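Long-range contacts in alpha-1,3-glucanase (PDB 7C7D), which hydrolyses the alpha-1,3-glucosidic linkages of alpha-1,3-glucans, probably from within the chain, as a thermostable bacterial enzyme of glycoside hydrolase family GH87: residues Ser274-Gln279 / Phe291-Glu296; Asp306-Gly311 / Met322-Val327; Pro244-Ile249 / Tyr268-Ser273; Asp223-Phe228 / Gly251-Val256; Thr298-Ser303 / Thr350-Leu355. One frame throughout, in Å; residues are numbered along the deposited sequence.

Contact 1: residues Ser274-Gln279 / Phe291-Glu296; sequences SHFIDQ and FAVIGE
F276 meets F291 and V293 in an apolar patch that forms the tightly packed part of this contact. Chi1 of F276 (-179°) carries CG anti to the backbone N, and the ring reaches across to the 291-296 segment. V293 CG2 stands over one face of it, 4.2 Å from the ring centroid, while V293 CG1 rests against the F276 CB at 4.1 Å. F291 comes from the opposite direction, its CE2 3.7 Å from F276 CZ. The two rings are inclined obliquely at 66°. Nearer the surface the packing gives way to a polar link: E296 N donates to S274 OG over 2.9 Å, almost straight (169°), and the hydroxyl also passes 3.5 Å from G295 CA. The E296 chain bends away from the contact, and its carboxylate turns to Y145 OH and K144 NZ. Inside the parallel beta-helix, F276 packs on V271 of strand 269-272 and L261 of strand 259-263. V293 also touches I324 of strand 323-325, and strand 277-279 pairs with the next coil at strand 309-311.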
# COMPACT_ATOMS: atom_id res chain seq x y z
N SER A 274 11.70 -10.66 11.70
CA SER A 274 11.26 -10.97 10.36
C SER A 274 10.26 -12.12 10.33
O SER A 274 9.97 -12.65 9.25
CB SER A 274 12.47 -11.27 9.46
OG SER A 274 13.34 -10.15 9.39
N HIS A 275 9.73 -12.51 11.48
CA HIS A 275 8.83 -13.66 11.59
C HIS A 275 8.13 -13.56 12.93
O HIS A 275 8.38 -14.37 13.83
CB HIS A 275 9.64 -14.95 11.48
CG HIS A 275 8.83 -16.20 11.34
ND1 HIS A 275 9.28 -17.43 11.75
CD2 HIS A 275 7.60 -16.41 10.81
CE1 HIS A 275 8.37 -18.35 11.49
NE2 HIS A 275 7.34 -17.76 10.92
N PHE A 276 7.27 -12.56 13.10
CA PHE A 276 6.85 -12.16 14.44
C PHE A 276 5.75 -13.07 15.00
O PHE A 276 5.95 -13.72 16.03
CB PHE A 276 6.44 -10.69 14.45
CG PHE A 276 6.02 -10.19 15.80
CD1 PHE A 276 6.90 -10.17 16.87
CD2 PHE A 276 4.72 -9.75 16.00
CE1 PHE A 276 6.51 -9.70 18.11
CE2 PHE A 276 4.32 -9.28 17.24
CZ PHE A 276 5.21 -9.26 18.30
N ILE A 277 4.59 -13.11 14.35
CA ILE A 277 3.50 -14.01 14.73
C ILE A 277 3.22 -14.92 13.55
O ILE A 277 3.05 -14.45 12.43
CB ILE A 277 2.24 -13.23 15.15
CG1 ILE A 277 2.48 -12.54 16.50
CG2 ILE A 277 1.03 -14.16 15.22
CD1 ILE A 277 1.40 -11.51 16.85
N ASP A 278 3.17 -16.23 13.82
CA ASP A 278 2.90 -17.21 12.77
C ASP A 278 2.09 -18.34 13.40
O ASP A 278 2.63 -19.14 14.17
CB ASP A 278 4.21 -17.72 12.17
CG ASP A 278 4.02 -18.57 10.93
OD1 ASP A 278 2.86 -18.91 10.58
OD2 ASP A 278 5.04 -18.91 10.29
N GLN A 279 0.79 -18.39 13.11
CA GLN A 279 -0.07 -19.38 13.73
C GLN A 279 -1.28 -19.58 12.83
O GLN A 279 -1.81 -18.61 12.28
CB GLN A 279 -0.51 -18.93 15.13
CG GLN A 279 -1.15 -17.55 15.16
CD GLN A 279 -1.36 -17.04 16.57
OE1 GLN A 279 -0.66 -17.42 17.50
NE2 GLN A 279 -2.35 -16.17 16.74
N PHE A 291 3.30 -0.45 18.92
CA PHE A 291 4.72 -0.78 18.82
C PHE A 291 5.11 -0.92 17.36
O PHE A 291 4.27 -0.86 16.46
CB PHE A 291 5.18 -1.95 19.72
CG PHE A 291 4.57 -3.30 19.41
CD1 PHE A 291 3.28 -3.62 19.83
CD2 PHE A 291 5.33 -4.29 18.79
CE1 PHE A 291 2.75 -4.88 19.58
CE2 PHE A 291 4.80 -5.55 18.55
CZ PHE A 291 3.51 -5.85 18.95
N ALA A 292 6.41 -1.06 17.13
CA ALA A 292 6.94 -1.27 15.79
C ALA A 292 7.43 -2.70 15.66
O ALA A 292 7.96 -3.28 16.61
CB ALA A 292 8.09 -0.30 15.51
N VAL A 293 7.24 -3.27 14.47
CA VAL A 293 7.88 -4.53 14.08
C VAL A 293 8.63 -4.23 12.79
O VAL A 293 8.02 -3.94 11.76
CB VAL A 293 6.90 -5.69 13.90
CG1 VAL A 293 7.64 -6.93 13.43
CG2 VAL A 293 6.16 -5.96 15.19
N ILE A 294 9.96 -4.26 12.88
CA ILE A 294 10.84 -3.91 11.78
C ILE A 294 11.75 -5.10 11.53
O ILE A 294 12.51 -5.51 12.42
CB ILE A 294 11.65 -2.63 12.07
CG1 ILE A 294 10.70 -1.49 12.46
CG2 ILE A 294 12.50 -2.26 10.88
CD1 ILE A 294 11.41 -0.18 12.75
N GLY A 295 11.66 -5.68 10.33
CA GLY A 295 12.42 -6.86 9.99
C GLY A 295 13.73 -6.51 9.32
O GLY A 295 14.19 -5.37 9.31
N GLU A 296 14.35 -7.55 8.74
CA GLU A 296 15.58 -7.42 7.97
C GLU A 296 15.41 -8.08 6.61
O GLU A 296 16.37 -8.56 6.02
CB GLU A 296 16.78 -8.00 8.73
CG GLU A 296 17.07 -7.28 10.03
CD GLU A 296 17.54 -5.84 9.84
OE1 GLU A 296 18.15 -5.55 8.79
OE2 GLU A 296 17.31 -5.00 10.74

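Contact 2: residues Asp306-Gly311 / Met322-Val327; sequences DNFVNG and MWIQHV
F308 turns one ring face to I324, the two side chains crossing at about a right angle. The I324 CD1 methyl sits almost exactly over the middle of that face, 3.4 Å from the ring centroid and 8° off the ring normal, a close CH-pi contact. Two successive bends in I324, chi1 -55° and chi2 -58°, fold CD1 over the ring and keep CG1 above the same face, over the CD2-CE2 side. I324 CG2 takes a different place, 3.8 Å from F308 CB near the root of the side chain. The opposite face of the phenyl group is filled from its own segment by V309 CG2, 3.6 Å above the ring plane, so the ring is sandwiched between two methyls. M322 approaches more loosely. Its chain, bent at chi2 and chi3, brings CE obliquely to within 4.0 Å of F308 CZ. At the other end of the contact V327 lies against the backbone, its CB 3.5 Å from D306 O. Behind this point N307 is held by its own amide: ND2 donates to N310 OD1 over 2.9 Å, and OD1 receives V329 N. F308 further packs on V293 and L331, coil neighbours in the interior of the beta-helix. The two segments are therefore joined by dispersion and shape alone, without a hydrogen bond between them. The N307 amide is bonded within its own segment and to the next coil, and the F308 ring, gripped on both faces, probably has little freedom to tilt.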
# COMPACT_ATOMS: atom_id res chain seq x y z
N ASP A 306 8.05 -14.65 5.95
CA ASP A 306 8.92 -13.60 6.50
C ASP A 306 8.12 -12.34 6.81
O ASP A 306 8.43 -11.24 6.33
CB ASP A 306 10.04 -13.27 5.53
CG ASP A 306 10.83 -14.47 5.10
OD1 ASP A 306 11.02 -15.40 5.93
OD2 ASP A 306 11.29 -14.48 3.94
N ASN A 307 7.11 -12.50 7.65
CA ASN A 307 6.01 -11.55 7.76
C ASN A 307 5.87 -11.05 9.19
O ASN A 307 6.39 -11.64 10.14
CB ASN A 307 4.72 -12.23 7.31
CG ASN A 307 4.82 -12.75 5.88
OD1 ASN A 307 5.57 -12.21 5.08
ND2 ASN A 307 4.05 -13.78 5.56
N PHE A 308 5.15 -9.94 9.35
CA PHE A 308 4.78 -9.47 10.69
C PHE A 308 3.71 -10.37 11.30
O PHE A 308 3.90 -10.94 12.38
CB PHE A 308 4.41 -7.98 10.64
CG PHE A 308 3.44 -7.52 11.70
CD1 PHE A 308 3.72 -7.62 13.06
CD2 PHE A 308 2.23 -6.94 11.33
CE1 PHE A 308 2.82 -7.17 14.03
CE2 PHE A 308 1.33 -6.48 12.28
CZ PHE A 308 1.61 -6.59 13.63
N VAL A 309 2.59 -10.56 10.60
CA VAL A 309 1.57 -11.52 11.00
C VAL A 309 1.36 -12.51 9.87
O VAL A 309 1.19 -12.11 8.71
CB VAL A 309 0.23 -10.85 11.37
CG1 VAL A 309 -0.85 -11.89 11.59
CG2 VAL A 309 0.42 -9.99 12.61
N ASN A 310 1.40 -13.80 10.20
CA ASN A 310 1.18 -14.87 9.23
C ASN A 310 0.13 -15.80 9.82
O ASN A 310 0.40 -16.50 10.80
CB ASN A 310 2.49 -15.62 8.99
CG ASN A 310 2.43 -16.48 7.76
OD1 ASN A 310 2.50 -15.97 6.64
ND2 ASN A 310 2.33 -17.79 7.94
N GLY A 311 -1.05 -15.82 9.22
CA GLY A 311 -2.09 -16.73 9.64
C GLY A 311 -3.28 -16.06 10.29
O GLY A 311 -3.89 -15.14 9.73
N MET A 322 0.53 0.67 14.87
CA MET A 322 1.76 -0.05 14.61
C MET A 322 2.57 0.62 13.51
O MET A 322 2.04 1.31 12.64
CB MET A 322 1.47 -1.48 14.18
CG MET A 322 0.60 -2.27 15.14
SD MET A 322 1.40 -2.70 16.70
CE MET A 322 2.77 -3.70 16.13
N TRP A 323 3.88 0.36 13.55
CA TRP A 323 4.80 0.69 12.46
C TRP A 323 5.41 -0.63 12.00
O TRP A 323 6.13 -1.27 12.76
CB TRP A 323 5.90 1.61 12.99
CG TRP A 323 6.91 2.04 12.00
CD1 TRP A 323 7.94 1.30 11.48
CD2 TRP A 323 7.02 3.34 11.41
NE1 TRP A 323 8.67 2.06 10.59
CE2 TRP A 323 8.12 3.32 10.54
CE3 TRP A 323 6.28 4.52 11.54
CZ2 TRP A 323 8.51 4.44 9.81
CZ3 TRP A 323 6.66 5.63 10.81
CH2 TRP A 323 7.77 5.58 9.95
N ILE A 324 5.10 -1.03 10.76
CA ILE A 324 5.50 -2.32 10.22
C ILE A 324 6.38 -2.06 9.02
O ILE A 324 5.97 -1.33 8.10
CB ILE A 324 4.27 -3.14 9.81
CG1 ILE A 324 3.28 -3.29 10.97
CG2 ILE A 324 4.68 -4.50 9.23
CD1 ILE A 324 3.84 -3.93 12.20
N GLN A 325 7.60 -2.62 9.01
CA GLN A 325 8.56 -2.24 7.99
C GLN A 325 9.56 -3.36 7.76
O GLN A 325 9.92 -4.09 8.68
CB GLN A 325 9.28 -0.96 8.41
CG GLN A 325 10.21 -0.39 7.37
CD GLN A 325 10.91 0.88 7.84
OE1 GLN A 325 11.04 1.13 9.04
NE2 GLN A 325 11.37 1.68 6.88
N HIS A 326 10.05 -3.47 6.52
CA HIS A 326 11.17 -4.37 6.19
C HIS A 326 10.82 -5.83 6.46
O HIS A 326 11.62 -6.60 7.00
CB HIS A 326 12.48 -3.97 6.86
CG HIS A 326 13.01 -2.65 6.42
ND1 HIS A 326 13.86 -1.89 7.19
CD2 HIS A 326 12.81 -1.95 5.28
CE1 HIS A 326 14.15 -0.77 6.55
NE2 HIS A 326 13.53 -0.78 5.39
N VAL A 327 9.60 -6.21 6.08
CA VAL A 327 9.17 -7.60 6.06
C VAL A 327 8.77 -7.96 4.64
O VAL A 327 8.85 -7.11 3.73
CB VAL A 327 8.04 -7.87 7.08
CG1 VAL A 327 8.56 -7.68 8.49
CG2 VAL A 327 6.84 -6.93 6.84

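Contact 3: residues Pro244-Ile249 / Tyr268-Ser273; sequences PGDYRI and YSVVHS
Similar first torsions in D246 (chi1 -70°) and H272 (chi1 -62°) place each CG beside its own backbone N, and the H272 ring leans back along the strand to the carboxylate. H272 NE2 donates to D246 OD1 over 2.8 Å, nearly straight at 175°. The oxygen lies in the imidazole plane and is met on its anti side, somewhat out of the carboxylate plane. V270, on the same face of the sheet, sets its CB 3.7 Å from D246 OD1 beneath the pair. Below them the strands 245-248 and 269-272 run parallel. Y268 O accepts G245 N, and V270 N and H272 N reach G245 O and Y247 O, the last bond being short at 2.7 Å between H272 N and Y247 O. V270 O and H272 O in turn receive Y247 N and I249 N. S273 OG adds a side-chain rung, donating to I249 O over 2.8 Å. The other face carries Y247, whose hydroxyl bonds P243 O, and V271, which packs on F228 of helix 225-234. Parallel strands from successive coils, stacked in register with their hydrogen bonds along the stacking direction, are the hallmark of the pectate lyase-like beta-helix.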
# COMPACT_ATOMS: atom_id res chain seq x y z
N PRO A 244 9.71 1.09 26.29
CA PRO A 244 10.61 1.62 25.25
C PRO A 244 11.91 0.83 25.19
O PRO A 244 12.49 0.49 26.22
CB PRO A 244 10.85 3.06 25.71
CG PRO A 244 9.61 3.42 26.46
CD PRO A 244 9.15 2.16 27.14
N GLY A 245 12.35 0.55 23.98
CA GLY A 245 13.56 -0.22 23.80
C GLY A 245 13.56 -0.89 22.44
O GLY A 245 12.67 -0.68 21.62
N ASP A 246 14.59 -1.70 22.22
CA ASP A 246 14.75 -2.49 21.01
C ASP A 246 14.81 -3.95 21.42
O ASP A 246 15.61 -4.32 22.29
CB ASP A 246 16.03 -2.11 20.27
CG ASP A 246 15.95 -0.73 19.64
OD1 ASP A 246 15.40 -0.59 18.53
OD2 ASP A 246 16.45 0.23 20.27
N TYR A 247 13.98 -4.78 20.81
CA TYR A 247 13.83 -6.18 21.21
C TYR A 247 14.02 -7.07 20.00
O TYR A 247 13.25 -6.99 19.05
CB TYR A 247 12.44 -6.43 21.79
CG TYR A 247 12.12 -5.55 22.96
CD1 TYR A 247 11.58 -4.28 22.78
CD2 TYR A 247 12.36 -5.99 24.26
CE1 TYR A 247 11.29 -3.47 23.86
CE2 TYR A 247 12.07 -5.19 25.34
CZ TYR A 247 11.53 -3.93 25.14
OH TYR A 247 11.24 -3.14 26.22
N ARG A 248 15.02 -7.94 20.05
CA ARG A 248 15.21 -8.93 19.00
C ARG A 248 14.25 -10.09 19.25
O ARG A 248 14.26 -10.67 20.35
CB ARG A 248 16.65 -9.42 19.00
CG ARG A 248 16.95 -10.51 17.97
CD ARG A 248 18.43 -10.53 17.61
NE ARG A 248 19.25 -11.04 18.70
CZ ARG A 248 19.48 -12.32 18.94
NH1 ARG A 248 18.94 -13.25 18.16
NH2 ARG A 248 20.25 -12.69 19.96
N ILE A 249 13.43 -10.42 18.26
CA ILE A 249 12.51 -11.55 18.33
C ILE A 249 12.78 -12.42 17.10
O ILE A 249 12.28 -12.12 16.01
CB ILE A 249 11.04 -11.11 18.38
CG1 ILE A 249 10.79 -10.18 19.57
CG2 ILE A 249 10.11 -12.32 18.41
CD1 ILE A 249 10.67 -10.92 20.88
N TYR A 268 8.92 4.23 19.98
CA TYR A 268 9.64 3.97 21.22
C TYR A 268 9.83 2.49 21.52
O TYR A 268 10.92 2.10 21.95
CB TYR A 268 8.90 4.62 22.40
CG TYR A 268 8.66 6.09 22.21
CD1 TYR A 268 9.69 7.00 22.32
CD2 TYR A 268 7.39 6.57 21.91
CE1 TYR A 268 9.47 8.36 22.14
CE2 TYR A 268 7.16 7.91 21.73
CZ TYR A 268 8.20 8.80 21.85
OH TYR A 268 7.97 10.15 21.66
N SER A 269 8.80 1.67 21.33
CA SER A 269 8.87 0.24 21.58
C SER A 269 9.04 -0.46 20.24
O SER A 269 8.09 -0.55 19.46
CB SER A 269 7.61 -0.24 22.29
OG SER A 269 7.39 0.49 23.49
N VAL A 270 10.24 -0.98 19.98
CA VAL A 270 10.61 -1.43 18.65
C VAL A 270 11.03 -2.90 18.72
O VAL A 270 12.03 -3.23 19.37
CB VAL A 270 11.72 -0.56 18.04
CG1 VAL A 270 12.07 -1.06 16.64
CG2 VAL A 270 11.28 0.89 17.99
N VAL A 271 10.27 -3.76 18.06
CA VAL A 271 10.60 -5.18 17.91
C VAL A 271 11.32 -5.36 16.58
O VAL A 271 10.84 -4.88 15.54
CB VAL A 271 9.33 -6.04 17.96
CG1 VAL A 271 9.61 -7.45 17.45
CG2 VAL A 271 8.73 -6.05 19.37
N HIS A 272 12.45 -6.06 16.61
CA HIS A 272 13.22 -6.40 15.42
C HIS A 272 12.96 -7.87 15.14
O HIS A 272 13.47 -8.75 15.83
CB HIS A 272 14.69 -6.10 15.63
CG HIS A 272 14.96 -4.65 15.87
ND1 HIS A 272 15.19 -3.75 14.85
CD2 HIS A 272 14.97 -3.92 17.02
CE1 HIS A 272 15.37 -2.54 15.36
NE2 HIS A 272 15.24 -2.62 16.67
N SER A 273 12.12 -8.13 14.14
CA SER A 273 11.74 -9.50 13.81
C SER A 273 11.34 -9.56 12.35
O SER A 273 10.70 -8.63 11.84
CB SER A 273 10.54 -9.94 14.66
OG SER A 273 10.21 -11.28 14.39

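Contact 4: residues Asp223-Phe228 / Gly251-Val256; sequences DSTQAF and GPLSGV
T225 meets G251 through its hydroxyl, with G251 N donating to T225 OG1 over 3.2 Å at 163°. With chi1 at -56°, OG1 lies beside the T225 backbone N while CG2 faces the loop. T225 CG2 touches L253 CD2 at 4.0 Å, and L253 CD2 also lies 4.1 Å from F228 CB, a small apolar seat one helical turn long that passes close to T225 O. One step out, D223 fixes the threonine. D223 OD1 accepts T225 OG1 at 2.7 Å and also T225 N at 3.1 Å, the latter closing an Asx turn at the start of helix 225-234. Both donors approach from the same face of the carboxylate, the amide from well above its plane. D223 OD2 turns to T250 OG1, next to G251. Farther out, L253 is tied by backbone bonds to F276 and D278 of the next coil, and a cis peptide precedes P252. The threonine hydroxyl, spending its proton on D223, is left to accept from G251, and a directed chain of bonds links helix to loop. The first turn of the helix and the two donors would together tend to stabilise negative charge on D223.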
# COMPACT_ATOMS: atom_id res chain seq x y z
N ASP A 223 18.00 -12.58 22.48
CA ASP A 223 16.71 -12.93 21.89
C ASP A 223 15.62 -12.82 22.95
O ASP A 223 15.72 -13.43 24.02
CB ASP A 223 16.78 -14.35 21.33
CG ASP A 223 15.55 -14.74 20.50
OD1 ASP A 223 14.66 -13.90 20.26
OD2 ASP A 223 15.49 -15.92 20.07
N SER A 224 14.58 -12.04 22.65
CA SER A 224 13.49 -11.81 23.58
C SER A 224 12.27 -12.68 23.31
O SER A 224 11.23 -12.48 23.95
CB SER A 224 13.07 -10.33 23.54
OG SER A 224 14.03 -9.52 24.20
N THR A 225 12.36 -13.63 22.37
CA THR A 225 11.19 -14.42 21.99
C THR A 225 10.60 -15.14 23.20
O THR A 225 9.38 -15.08 23.43
CB THR A 225 11.54 -15.44 20.90
OG1 THR A 225 12.12 -14.76 19.77
CG2 THR A 225 10.29 -16.19 20.44
N GLN A 226 11.44 -15.82 23.98
CA GLN A 226 10.92 -16.59 25.10
C GLN A 226 10.28 -15.69 26.15
O GLN A 226 9.24 -16.04 26.72
CB GLN A 226 12.03 -17.43 25.72
CG GLN A 226 11.53 -18.41 26.77
CD GLN A 226 10.49 -19.37 26.23
OE1 GLN A 226 10.58 -19.83 25.09
NE2 GLN A 226 9.49 -19.68 27.04
N ALA A 227 10.88 -14.52 26.40
CA ALA A 227 10.29 -13.58 27.35
C ALA A 227 8.91 -13.12 26.90
O ALA A 227 7.98 -13.03 27.71
CB ALA A 227 11.22 -12.38 27.56
N PHE A 228 8.76 -12.80 25.61
CA PHE A 228 7.45 -12.40 25.12
C PHE A 228 6.46 -13.55 25.26
O PHE A 228 5.31 -13.35 25.67
CB PHE A 228 7.54 -11.97 23.66
CG PHE A 228 7.93 -10.53 23.47
CD1 PHE A 228 9.07 -10.00 24.06
CD2 PHE A 228 7.15 -9.69 22.68
CE1 PHE A 228 9.42 -8.67 23.87
CE2 PHE A 228 7.49 -8.36 22.49
CZ PHE A 228 8.62 -7.85 23.09
N GLY A 251 11.57 -15.34 16.71
CA GLY A 251 10.22 -15.75 16.43
C GLY A 251 10.14 -17.17 15.91
O GLY A 251 11.15 -17.87 15.81
N PRO A 252 8.93 -17.63 15.57
CA PRO A 252 7.69 -16.87 15.67
C PRO A 252 7.04 -17.06 17.03
O PRO A 252 7.32 -18.02 17.74
CB PRO A 252 6.81 -17.54 14.62
CG PRO A 252 7.22 -18.98 14.69
CD PRO A 252 8.70 -18.98 15.03
N LEU A 253 6.15 -16.13 17.37
CA LEU A 253 5.20 -16.35 18.45
C LEU A 253 3.98 -17.05 17.88
O LEU A 253 3.47 -16.68 16.81
CB LEU A 253 4.78 -15.01 19.07
CG LEU A 253 5.90 -14.18 19.69
CD1 LEU A 253 5.42 -12.78 20.07
CD2 LEU A 253 6.49 -14.88 20.91
N SER A 254 3.51 -18.07 18.59
CA SER A 254 2.25 -18.73 18.30
C SER A 254 1.48 -18.86 19.61
O SER A 254 1.97 -18.50 20.69
CB SER A 254 2.49 -20.08 17.61
OG SER A 254 3.17 -20.96 18.48
N GLY A 255 0.26 -19.39 19.54
CA GLY A 255 -0.57 -19.34 20.73
C GLY A 255 -0.86 -17.94 21.21
O GLY A 255 -1.15 -17.74 22.39
N VAL A 256 -0.77 -16.95 20.32
CA VAL A 256 -1.14 -15.58 20.67
C VAL A 256 -2.66 -15.50 20.64
O VAL A 256 -3.28 -15.53 19.58
CB VAL A 256 -0.49 -14.56 19.73
CG1 VAL A 256 -0.79 -13.16 20.21
CG2 VAL A 256 1.02 -14.78 19.66

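Contact 5: residues Thr298-Ser303 / Thr350-Leu355; sequences TERVDS and TTADGL
T351 and E299 make the direct hydrogen bond of this contact: T351 OG1 donates to E299 O over 2.9 Å. Chi1 of 60° wedges OG1 between the T351 backbone N and carbonyl carbon, and it meets E299 O from above the carbonyl plane, 53° out of it, while CG2 lies alongside the same carbonyl. T351 O, facing the extended R300 chain, takes a bond from a water at 2.7 Å; R300 NH1 gives that water a weak bond of 3.4 Å. Next comes A352, whose methyl covers one face of the guanidinium toward its rim, with CB 3.7 Å from R300 NE. D353 follows and is linked only indirectly: a second water donates to D353 OD1 at 3.0 Å and receives a weak bond from R300 NH2 at 3.2 Å. Within its own segment R300 NE forms a salt bridge of 2.9 Å with D302 OD1, which accepts on its syn lone pair, and NH1 pairs with D376 OD2. The in-plane bond to D302 and the methyl over one face would help hold the guanidinium in a set orientation, with its charge probably balanced chiefly by D302 and D376, and two waters, weakly bonded to it, adding to its direct packing on the 350-355 loop.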
# COMPACT_ATOMS: atom_id res chain seq x y z
N THR A 298 15.19 -8.50 2.82
CA THR A 298 15.77 -7.79 1.69
C THR A 298 15.40 -8.43 0.36
O THR A 298 15.85 -7.97 -0.69
CB THR A 298 17.29 -7.72 1.82
OG1 THR A 298 17.84 -9.02 1.62
CG2 THR A 298 17.70 -7.22 3.20
N GLU A 299 14.58 -9.48 0.37
CA GLU A 299 14.23 -10.19 -0.84
C GLU A 299 12.81 -10.70 -0.69
O GLU A 299 12.21 -10.60 0.38
CB GLU A 299 15.19 -11.36 -1.08
CG GLU A 299 15.20 -12.33 0.06
CD GLU A 299 16.47 -13.15 0.12
OE1 GLU A 299 17.07 -13.39 -0.94
OE2 GLU A 299 16.85 -13.53 1.24
N ARG A 300 12.28 -11.26 -1.77
CA ARG A 300 10.95 -11.86 -1.76
C ARG A 300 11.11 -13.36 -1.97
O ARG A 300 11.41 -13.80 -3.09
CB ARG A 300 10.07 -11.22 -2.83
CG ARG A 300 8.67 -11.76 -2.81
CD ARG A 300 7.85 -11.12 -3.88
NE ARG A 300 6.53 -11.71 -3.94
CZ ARG A 300 5.51 -11.15 -4.58
NH1 ARG A 300 5.68 -9.99 -5.20
NH2 ARG A 300 4.34 -11.75 -4.59
N VAL A 301 10.91 -14.12 -0.91
CA VAL A 301 10.92 -15.58 -0.94
C VAL A 301 9.49 -16.02 -0.70
O VAL A 301 9.00 -16.02 0.44
CB VAL A 301 11.88 -16.17 0.10
CG1 VAL A 301 11.95 -17.69 -0.04
CG2 VAL A 301 13.27 -15.56 -0.03
N ASP A 302 8.79 -16.40 -1.77
CA ASP A 302 7.35 -16.61 -1.66
C ASP A 302 7.01 -17.73 -0.69
O ASP A 302 5.98 -17.67 -0.01
CB ASP A 302 6.72 -16.83 -3.04
CG ASP A 302 6.43 -15.53 -3.76
OD1 ASP A 302 6.41 -14.47 -3.09
OD2 ASP A 302 6.23 -15.56 -4.99
N SER A 303 7.87 -18.74 -0.58
CA SER A 303 7.63 -19.89 0.28
C SER A 303 8.00 -19.65 1.74
O SER A 303 7.78 -20.54 2.57
CB SER A 303 8.38 -21.11 -0.24
OG SER A 303 9.78 -20.87 -0.29
N THR A 350 7.90 -3.15 2.12
CA THR A 350 7.71 -4.59 2.18
C THR A 350 8.01 -5.17 0.81
O THR A 350 7.72 -4.55 -0.21
CB THR A 350 6.29 -4.97 2.65
OG1 THR A 350 5.31 -4.42 1.76
CG2 THR A 350 6.01 -4.44 4.06
N THR A 351 8.62 -6.36 0.77
CA THR A 351 8.99 -6.89 -0.53
C THR A 351 7.83 -7.56 -1.26
O THR A 351 7.97 -7.88 -2.45
CB THR A 351 10.19 -7.83 -0.44
OG1 THR A 351 9.86 -8.93 0.43
CG2 THR A 351 11.41 -7.09 0.08
N ALA A 352 6.69 -7.75 -0.59
CA ALA A 352 5.48 -8.21 -1.25
C ALA A 352 4.30 -7.37 -0.73
O ALA A 352 4.48 -6.18 -0.45
CB ALA A 352 5.27 -9.71 -1.05
N ASP A 353 3.11 -7.96 -0.62
CA ASP A 353 1.92 -7.19 -0.28
C ASP A 353 2.03 -6.54 1.09
O ASP A 353 2.68 -7.05 2.00
CB ASP A 353 0.69 -8.12 -0.24
CG ASP A 353 0.24 -8.61 -1.61
OD1 ASP A 353 0.96 -8.48 -2.61
OD2 ASP A 353 -0.89 -9.15 -1.67
N GLY A 354 1.30 -5.44 1.27
CA GLY A 354 1.17 -4.88 2.60
C GLY A 354 0.29 -5.73 3.49
O GLY A 354 0.67 -6.11 4.61
N LEU A 355 -0.92 -6.03 3.02
CA LEU A 355 -1.85 -6.89 3.73
C LEU A 355 -2.63 -7.67 2.69
O LEU A 355 -3.06 -7.11 1.68
CB LEU A 355 -2.80 -6.06 4.61
CG LEU A 355 -3.96 -6.79 5.30
CD1 LEU A 355 -4.33 -6.08 6.60
CD2 LEU A 355 -5.20 -6.88 4.39
O HOH W 1 8.23 -7.73 -5.14
O HOH W 2 1.30 -11.14 -4.03

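All five contacts lie in the N-terminal coils of the pectate lyase-like beta-helix. Contacts 1 and 2 are closest, their centres about 5 Å apart, with neighbouring coils supplying the paired strands 277-279 with 309-311 and 292-294 with 323-325. The centre of contact 3 lies about 10 Å from that of contact 1, joined to it through strands 269-272 and 292-294. Contacts 3 and 4 alternate along the chain and involve helix 225-234 at this end, with I277 and V256 also touching between contacts 1 and 4. Contact 2 is nested inside the loop closed by contact 5, whose centre is about 22 Å from that of contact 4. Together they follow the solenoid from its helical end toward its middle, coil upon coil.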